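Local coordinates for conserved hypothetical protein (Staphylococcus aureus subsp. aureus, PDB 2AP3) that is of unknown function but is probably a lipoprotein that binds the bacterial cell wall, at residues 30-35 with 90-95; 80-85 with 134-139. All blocks are in the same frame, centred on the assembly; numbering follows the deposited sequence.

Interaction 1 of 2, residues 30-35 with 90-95; sequences DDEEPI and KKSEQD
Glu32 and Ser92 are brought together by two different first torsions. In Glu32, CG stands beside the backbone N (chi1 -71°) and the chain then runs out extended, carrying the carboxylate across the gap. In Ser92, OG lies opposite the backbone N (chi1 175°) and meets it. The serine hydroxyl donates to Glu32 OE2, with Ser92 OG and Glu32 OE2 modelled 2.4 Å apart; a bond this short makes its exact length doubtful. Behind the oxygens, Glu32 CD lies 3.9 Å from Ser92 CB. The glutamate sits in a type I turn closed by Glu33 N and Asp30 O at 3.0 Å. This turn is the break between helices 10-30 and 33-50, which follow one another along one arm of the long four-helix bundle, and the bond ties the break to helix 61-96. Helix 109-150 adds further partners: Lys125 forms a salt bridge with Glu32 OE1, and Tyr126 OH is hydrogen-bonded to the buried Ser92 OG. With both carboxylate oxygens held, rotation about the last bond of Glu32 is restricted. Nearer the surface, Asp31 OD1 is 5.0 Å from Lys91 NZ, not a salt bridge, and 4.7 Å from Asp95 OD2, so any attraction would probably be offset in part by the like charge, while Asp31 OD2 pairs with Lys27 one turn earlier.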
ATOM      1  N   ASP A  30      -5.906   7.502  10.662  1.00 34.24           N
ATOM      2  CA  ASP A  30      -4.870   7.752  11.671  1.00 34.11           C
ATOM      3  C   ASP A  30      -4.122   6.479  12.041  1.00 33.88           C
ATOM      4  O   ASP A  30      -2.892   6.475  12.094  1.00 33.81           O
ATOM      5  CB  ASP A  30      -5.477   8.367  12.947  1.00 34.62           C
ATOM      6  CG  ASP A  30      -6.017   9.776  12.729  1.00 35.44           C
ATOM      7  OD1 ASP A  30      -5.697  10.390  11.688  1.00 36.42           O
ATOM      8  OD2 ASP A  30      -6.767  10.264  13.607  1.00 36.84           O
ATOM      9  N   ASP A  31      -4.876   5.409  12.288  1.00 33.14           N
ATOM     10  CA  ASP A  31      -4.331   4.126  12.724  1.00 32.66           C
ATOM     11  C   ASP A  31      -3.480   3.419  11.653  1.00 31.70           C
ATOM     12  O   ASP A  31      -2.857   2.382  11.931  1.00 31.81           O
ATOM     13  CB  ASP A  31      -5.464   3.210  13.225  1.00 33.25           C
ATOM     14  CG  ASP A  31      -6.140   3.734  14.500  1.00 34.92           C
ATOM     15  OD1 ASP A  31      -7.152   3.131  14.926  1.00 36.82           O
ATOM     16  OD2 ASP A  31      -5.671   4.744  15.084  1.00 36.80           O
ATOM     17  N   GLU A  32      -3.471   3.978  10.441  1.00 30.36           N
ATOM     18  CA  GLU A  32      -2.616   3.498   9.344  1.00 29.01           C
ATOM     19  C   GLU A  32      -1.248   4.177   9.312  1.00 28.81           C
ATOM     20  O   GLU A  32      -0.456   3.938   8.401  1.00 27.52           O
ATOM     21  CB  GLU A  32      -3.306   3.698   7.983  1.00 29.04           C
ATOM     22  CG  GLU A  32      -4.484   2.780   7.741  1.00 28.23           C
ATOM     23  CD  GLU A  32      -5.232   3.080   6.439  1.00 28.66           C
ATOM     24  OE1 GLU A  32      -4.756   3.873   5.604  1.00 29.51           O
ATOM     25  OE2 GLU A  32      -6.301   2.498   6.241  1.00 27.57           O
ATOM     26  N   GLU A  33      -0.974   5.033  10.291  1.00 28.63           N
ATOM     27  CA  GLU A  33       0.315   5.745  10.358  1.00 28.93           C
ATOM     28  C   GLU A  33       1.527   4.797  10.296  1.00 28.08           C
ATOM     29  O   GLU A  33       2.529   5.116   9.637  1.00 27.69           O
ATOM     30  CB  GLU A  33       0.381   6.668  11.586  1.00 29.88           C
ATOM     31  CG  GLU A  33       1.593   7.600  11.607  1.00 32.69           C
ATOM     32  CD  GLU A  33       2.820   6.971  12.252  1.00 37.21           C
ATOM     33  OE1 GLU A  33       3.939   7.506  12.062  1.00 39.76           O
ATOM     34  OE2 GLU A  33       2.670   5.943  12.952  1.00 39.79           O
ATOM     35  N   PRO A  34       1.451   3.635  10.982  1.00 27.56           N
ATOM     36  CA  PRO A  34       2.500   2.612  10.840  1.00 26.62           C
ATOM     37  C   PRO A  34       2.895   2.222   9.405  1.00 25.33           C
ATOM     38  O   PRO A  34       4.017   1.760   9.212  1.00 25.40           O
ATOM     39  CB  PRO A  34       1.905   1.416  11.578  1.00 27.36           C
ATOM     40  CG  PRO A  34       1.099   2.063  12.677  1.00 27.05           C
ATOM     41  CD  PRO A  34       0.448   3.224  11.988  1.00 27.60           C
ATOM     42  N   ILE A  35       2.000   2.387   8.426  1.00 23.16           N
ATOM     43  CA  ILE A  35       2.337   2.150   7.013  1.00 21.53           C
ATOM     44  C   ILE A  35       3.426   3.130   6.552  1.00 20.67           C
ATOM     45  O   ILE A  35       4.288   2.773   5.731  1.00 19.25           O
ATOM     46  CB  ILE A  35       1.067   2.199   6.097  1.00 21.18           C
ATOM     47  CG1 ILE A  35       0.092   1.094   6.531  1.00 21.24           C
ATOM     48  CG2 ILE A  35       1.427   2.116   4.607  1.00 22.25           C
ATOM     49  CD1 ILE A  35      -1.220   1.119   5.776  1.00 21.98           C
ATOM     50  N   LYS A  90      -5.356  -4.745   6.426  1.00 20.86           N
ATOM     51  CA  LYS A  90      -6.339  -5.731   6.896  1.00 22.21           C
ATOM     52  C   LYS A  90      -7.092  -5.179   8.108  1.00 22.77           C
ATOM     53  O   LYS A  90      -8.334  -5.270   8.165  1.00 23.79           O
ATOM     54  CB  LYS A  90      -5.693  -7.088   7.194  1.00 22.44           C
ATOM     55  CG  LYS A  90      -6.680  -8.159   7.656  1.00 24.91           C
ATOM     56  CD  LYS A  90      -6.079  -9.557   7.529  1.00 29.31           C
ATOM     57  CE  LYS A  90      -6.749 -10.571   8.457  1.00 31.78           C
ATOM     58  NZ  LYS A  90      -8.147 -10.930   8.060  1.00 34.89           N
ATOM     59  N   LYS A  91      -6.356  -4.579   9.041  1.00 22.64           N
ATOM     60  CA  LYS A  91      -6.942  -4.034  10.278  1.00 23.68           C
ATOM     61  C   LYS A  91      -7.879  -2.874   9.943  1.00 24.34           C
ATOM     62  O   LYS A  91      -8.996  -2.791  10.457  1.00 25.10           O
ATOM     63  CB  LYS A  91      -5.827  -3.583  11.230  1.00 23.76           C
ATOM     64  CG  LYS A  91      -6.284  -2.872  12.511  1.00 23.90           C
ATOM     65  CD  LYS A  91      -5.065  -2.411  13.315  1.00 24.34           C
ATOM     66  CE  LYS A  91      -5.370  -1.268  14.267  1.00 27.49           C
ATOM     67  NZ  LYS A  91      -6.137  -1.705  15.454  1.00 27.18           N
ATOM     68  N   SER A  92      -7.419  -2.003   9.046  1.00 25.17           N
ATOM     69  CA  SER A  92      -8.171  -0.844   8.598  1.00 26.36           C
ATOM     70  C   SER A  92      -9.505  -1.260   7.957  1.00 27.18           C
ATOM     71  O   SER A  92     -10.569  -0.695   8.278  1.00 26.74           O
ATOM     72  CB  SER A  92      -7.296  -0.038   7.624  1.00 25.47           C
ATOM     73  OG  SER A  92      -7.998   1.043   7.047  1.00 29.21           O
ATOM     74  N   GLU A  93      -9.460  -2.255   7.073  1.00 28.05           N
ATOM     75  CA  GLU A  93     -10.668  -2.725   6.400  1.00 30.13           C
ATOM     76  C   GLU A  93     -11.651  -3.337   7.396  1.00 31.72           C
ATOM     77  O   GLU A  93     -12.861  -3.128   7.278  1.00 32.12           O
ATOM     78  CB  GLU A  93     -10.357  -3.719   5.278  1.00 30.13           C
ATOM     79  CG  GLU A  93     -11.555  -3.945   4.351  1.00 31.59           C
ATOM     80  CD  GLU A  93     -11.431  -5.176   3.484  1.00 33.76           C
ATOM     81  OE1 GLU A  93     -12.447  -5.879   3.298  1.00 37.29           O
ATOM     82  OE2 GLU A  93     -10.327  -5.450   2.982  1.00 35.08           O
ATOM     83  N   GLN A  94     -11.129  -4.080   8.372  1.00 32.92           N
ATOM     84  CA  GLN A  94     -11.971  -4.671   9.427  1.00 34.95           C
ATOM     85  C   GLN A  94     -12.707  -3.602  10.229  1.00 35.60           C
ATOM     86  O   GLN A  94     -13.877  -3.786  10.579  1.00 36.14           O
ATOM     87  CB  GLN A  94     -11.146  -5.569  10.358  1.00 34.71           C
ATOM     88  CG  GLN A  94     -10.857  -6.951   9.777  1.00 35.80           C
ATOM     89  CD  GLN A  94     -10.113  -7.874  10.736  1.00 36.38           C
ATOM     90  OE1 GLN A  94      -9.053  -8.406  10.404  1.00 38.56           O
ATOM     91  NE2 GLN A  94     -10.675  -8.074  11.931  1.00 37.93           N
ATOM     92  N   ASP A  95     -12.017  -2.499  10.516  1.00 36.66           N
ATOM     93  CA  ASP A  95     -12.600  -1.382  11.251  1.00 38.07           C
ATOM     94  C   ASP A  95     -13.554  -0.575  10.374  1.00 38.88           C
ATOM     95  O   ASP A  95     -14.522   0.010  10.875  1.00 39.01           O
ATOM     96  CB  ASP A  95     -11.508  -0.461  11.799  1.00 38.05           C
ATOM     97  CG  ASP A  95     -10.718  -1.088  12.941  1.00 38.93           C
ATOM     98  OD1 ASP A  95     -11.121  -2.154  13.453  1.00 40.17           O
ATOM     99  OD2 ASP A  95      -9.688  -0.505  13.330  1.00 39.55           O
TER

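Interaction 2 of 2, residues 80-85 with 134-139; sequences KEFEKE and KAYKKA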
ATOM      1  N   LYS A  80       9.306  -9.117   4.531  1.00 11.18           N
ATOM      2  CA  LYS A  80       8.885  -9.251   5.924  1.00 12.69           C
ATOM      3  C   LYS A  80       8.364  -7.894   6.423  1.00 12.01           C
ATOM      4  O   LYS A  80       7.280  -7.801   7.039  1.00 12.95           O
ATOM      5  CB  LYS A  80      10.047  -9.747   6.777  1.00 13.08           C
ATOM      6  CG  LYS A  80       9.719  -9.956   8.259  1.00 16.75           C
ATOM      7  CD  LYS A  80       8.552 -10.927   8.454  1.00 18.45           C
ATOM      8  CE  LYS A  80       8.918 -12.327   7.953  1.00 21.12           C
ATOM      9  NZ  LYS A  80       7.795 -13.327   8.055  1.00 24.80           N
ATOM     10  N   GLU A  81       9.116  -6.828   6.160  1.00 12.36           N
ATOM     11  CA  GLU A  81       8.656  -5.504   6.556  1.00 12.95           C
ATOM     12  C   GLU A  81       7.317  -5.172   5.886  1.00 12.48           C
ATOM     13  O   GLU A  81       6.406  -4.632   6.527  1.00 13.11           O
ATOM     14  CB  GLU A  81       9.749  -4.458   6.245  1.00 13.46           C
ATOM     15  CG  GLU A  81       9.492  -3.072   6.810  1.00 16.73           C
ATOM     16  CD  GLU A  81       9.296  -3.017   8.326  1.00 18.88           C
ATOM     17  OE1 GLU A  81       9.865  -3.839   9.097  1.00 20.44           O
ATOM     18  OE2 GLU A  81       8.586  -2.092   8.750  1.00 24.06           O
ATOM     19  N   PHE A  82       7.156  -5.533   4.610  1.00 11.79           N
ATOM     20  CA  PHE A  82       5.905  -5.233   3.912  1.00 12.54           C
ATOM     21  C   PHE A  82       4.687  -5.923   4.534  1.00 13.25           C
ATOM     22  O   PHE A  82       3.582  -5.409   4.437  1.00 13.43           O
ATOM     23  CB  PHE A  82       6.035  -5.541   2.428  1.00 12.79           C
ATOM     24  CG  PHE A  82       4.864  -5.110   1.609  1.00 13.11           C
ATOM     25  CD1 PHE A  82       4.590  -3.761   1.420  1.00 14.01           C
ATOM     26  CD2 PHE A  82       4.032  -6.041   1.029  1.00 12.06           C
ATOM     27  CE1 PHE A  82       3.502  -3.370   0.636  1.00 15.07           C
ATOM     28  CE2 PHE A  82       2.929  -5.661   0.249  1.00 14.29           C
ATOM     29  CZ  PHE A  82       2.675  -4.313   0.069  1.00 14.47           C
ATOM     30  N   GLU A  83       4.898  -7.064   5.189  1.00 14.34           N
ATOM     31  CA  GLU A  83       3.793  -7.755   5.889  1.00 14.79           C
ATOM     32  C   GLU A  83       3.071  -6.798   6.831  1.00 15.04           C
ATOM     33  O   GLU A  83       1.850  -6.902   6.992  1.00 15.87           O
ATOM     34  CB  GLU A  83       4.310  -8.925   6.721  1.00 15.16           C
ATOM     35  CG  GLU A  83       4.833 -10.084   5.890  1.00 14.88           C
ATOM     36  CD  GLU A  83       5.206 -11.308   6.739  1.00 16.60           C
ATOM     37  OE1 GLU A  83       4.574 -11.528   7.812  1.00 22.96           O
ATOM     38  OE2 GLU A  83       6.124 -12.047   6.350  1.00 17.61           O
ATOM     39  N   LYS A  84       3.829  -5.923   7.497  1.00 14.91           N
ATOM     40  CA  LYS A  84       3.231  -4.969   8.437  1.00 15.21           C
ATOM     41  C   LYS A  84       2.229  -4.048   7.727  1.00 16.34           C
ATOM     42  O   LYS A  84       1.190  -3.705   8.297  1.00 15.66           O
ATOM     43  CB  LYS A  84       4.303  -4.159   9.175  1.00 16.47           C
ATOM     44  CG  LYS A  84       5.207  -4.988  10.080  1.00 18.31           C
ATOM     45  CD  LYS A  84       6.388  -4.138  10.523  1.00 20.13           C
ATOM     46  CE  LYS A  84       7.431  -4.936  11.270  1.00 21.53           C
ATOM     47  NZ  LYS A  84       8.601  -4.092  11.704  1.00 22.39           N
ATOM     48  N   GLU A  85       2.544  -3.639   6.496  1.00 15.02           N
ATOM     49  CA  GLU A  85       1.608  -2.818   5.696  1.00 15.40           C
ATOM     50  C   GLU A  85       0.364  -3.630   5.346  1.00 15.76           C
ATOM     51  O   GLU A  85      -0.764  -3.162   5.490  1.00 15.84           O
ATOM     52  CB  GLU A  85       2.279  -2.248   4.435  1.00 14.88           C
ATOM     53  CG  GLU A  85       1.274  -1.526   3.503  1.00 16.01           C
ATOM     54  CD  GLU A  85       1.938  -0.752   2.367  1.00 16.18           C
ATOM     55  OE1 GLU A  85       3.153  -0.427   2.478  1.00 18.88           O
ATOM     56  OE2 GLU A  85       1.242  -0.496   1.340  1.00 17.77           O
ATOM     57  N   LYS A 134      -0.070  -7.638  -4.072  1.00 14.82           N
ATOM     58  CA  LYS A 134       0.270  -8.782  -4.922  1.00 14.33           C
ATOM     59  C   LYS A 134       1.401  -8.404  -5.897  1.00 13.42           C
ATOM     60  O   LYS A 134       2.359  -9.154  -6.096  1.00 13.01           O
ATOM     61  CB  LYS A 134      -0.961  -9.277  -5.698  1.00 14.55           C
ATOM     62  CG  LYS A 134      -0.773 -10.638  -6.376  1.00 17.17           C
ATOM     63  CD  LYS A 134      -2.104 -11.121  -6.979  1.00 17.12           C
ATOM     64  CE  LYS A 134      -1.925 -12.334  -7.874  1.00 24.67           C
ATOM     65  NZ  LYS A 134      -1.352 -13.514  -7.161  1.00 28.98           N
ATOM     66  N   ALA A 135       1.286  -7.227  -6.507  1.00 13.38           N
ATOM     67  CA  ALA A 135       2.265  -6.797  -7.514  1.00 12.49           C
ATOM     68  C   ALA A 135       3.636  -6.516  -6.864  1.00 12.43           C
ATOM     69  O   ALA A 135       4.679  -6.842  -7.433  1.00 13.47           O
ATOM     70  CB  ALA A 135       1.758  -5.560  -8.249  1.00 13.55           C
ATOM     71  N   TYR A 136       3.620  -5.913  -5.676  1.00 12.66           N
ATOM     72  CA  TYR A 136       4.863  -5.623  -4.991  1.00 12.42           C
ATOM     73  C   TYR A 136       5.567  -6.923  -4.598  1.00 12.04           C
ATOM     74  O   TYR A 136       6.760  -7.101  -4.884  1.00 12.11           O
ATOM     75  CB  TYR A 136       4.611  -4.744  -3.746  1.00 12.91           C
ATOM     76  CG  TYR A 136       5.887  -4.494  -2.977  1.00 12.33           C
ATOM     77  CD1 TYR A 136       6.884  -3.673  -3.510  1.00 15.73           C
ATOM     78  CD2 TYR A 136       6.128  -5.127  -1.753  1.00 13.83           C
ATOM     79  CE1 TYR A 136       8.089  -3.468  -2.837  1.00 15.09           C
ATOM     80  CE2 TYR A 136       7.352  -4.922  -1.054  1.00 14.52           C
ATOM     81  CZ  TYR A 136       8.308  -4.078  -1.601  1.00 13.53           C
ATOM     82  OH  TYR A 136       9.507  -3.880  -0.922  1.00 14.02           O
ATOM     83  N   LYS A 137       4.833  -7.839  -3.955  1.00 11.20           N
ATOM     84  CA  LYS A 137       5.430  -9.135  -3.583  1.00 11.63           C
ATOM     85  C   LYS A 137       5.971  -9.923  -4.790  1.00 11.51           C
ATOM     86  O   LYS A 137       7.057 -10.518  -4.715  1.00 12.80           O
ATOM     87  CB  LYS A 137       4.436  -9.969  -2.787  1.00 11.38           C
ATOM     88  CG  LYS A 137       4.147  -9.357  -1.432  1.00 13.70           C
ATOM     89  CD  LYS A 137       3.291 -10.307  -0.562  1.00 20.05           C
ATOM     90  CE  LYS A 137       1.865 -10.300  -0.962  1.00 23.50           C
ATOM     91  NZ  LYS A 137       1.107 -11.093   0.069  1.00 17.53           N
ATOM     92  N   LYS A 138       5.243  -9.883  -5.900  1.00 11.75           N
ATOM     93  CA  LYS A 138       5.690 -10.592  -7.094  1.00 11.27           C
ATOM     94  C   LYS A 138       7.030 -10.011  -7.540  1.00 12.19           C
ATOM     95  O   LYS A 138       7.961 -10.742  -7.873  1.00 12.49           O
ATOM     96  CB  LYS A 138       4.637 -10.479  -8.202  1.00 11.23           C
ATOM     97  CG  LYS A 138       4.950 -11.320  -9.393  1.00 14.26           C
ATOM     98  CD  LYS A 138       3.964 -11.034 -10.502  1.00 17.34           C
ATOM     99  CE  LYS A 138       4.323 -11.769 -11.750  1.00 20.94           C
ATOM    100  NZ  LYS A 138       4.016 -13.192 -11.603  1.00 23.37           N
ATOM    101  N   ALA A 139       7.111  -8.684  -7.538  1.00 11.52           N
ATOM    102  CA  ALA A 139       8.344  -8.020  -7.993  1.00 12.46           C
ATOM    103  C   ALA A 139       9.535  -8.401  -7.088  1.00 11.38           C
ATOM    104  O   ALA A 139      10.592  -8.827  -7.579  1.00 12.08           O
ATOM    105  CB  ALA A 139       8.139  -6.521  -8.033  1.00 12.85           C
TER
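An edge-to-face aromatic contact between Phe82 and Tyr136 joins two antiparallel helices, 61-96 and 109-150, in the middle of the elongated four-helix bundle. Tyr136 turns one edge of its ring, the CD2 and CE2 side, toward the face of Phe82. The planes meet at 52°, so the pair is tilted well away from a perpendicular T, and the ring centroids lie 4.6 Å apart. Tyr136 CD2 stands over the centre of the phenylalanine ring, 3.5 Å above its plane, while Tyr136 CE2 reaches back toward the root of the side chain, 3.8 Å from Phe82 CB. Both residues place CG opposite the backbone N (chi1 -173° for Phe82 and 177° for Tyr136), and the two side chains run antiparallel alongside one another, overlapping at their flanks instead of meeting head on. Around the pair, Phe82 is buried against Tyr132 and Ala133, and Tyr136 packs on Arg78 and on Ile42 of helix 33-50.

Charged groups border the aromatic packing. Lys137 is bent at its third torsion, and its ammonium forms a salt bridge with Glu86, a second link from helix 109-150 to helix 61-96. On helix 61-96 itself, Lys80 NZ pairs with Glu83 OE2 at 2.7 Å and Lys84 NZ with Glu81 OE1 at 2.9 Å. Each lysine approaches its carboxylate oxygen on the syn side, somewhat out of the plane. Both bridges span three residues of the same helix and none of their atoms touches 134-139. At the margin of the aromatic pair, the aliphatic part of Lys137 comes alongside the phenylalanine ring obliquely, Lys137 CG lying 4.1 Å from Phe82 CD2.

Overall arrangement
Interactions 1 and 2 share helix 61-96, which meets a different partner in each: the break before helix 33-50 at 30-35, and helix 109-150 at 134-139. Their centres lie about 16 Å apart, and the two touch where Ile35 CG2 packs on Glu85 CD at 3.7 Å. Both are partly buried, each with one buried residue at its heart, but the chemistry differs. In 30-35 with 90-95 a polar bond crosses the gap and residues of helix 109-150 complete it; in 80-85 with 134-139 apolar ring packing carries the contact and ion pairs lie around it. Helix 109-150 therefore takes part in both, as outside partner in interaction 1 and directly in interaction 2.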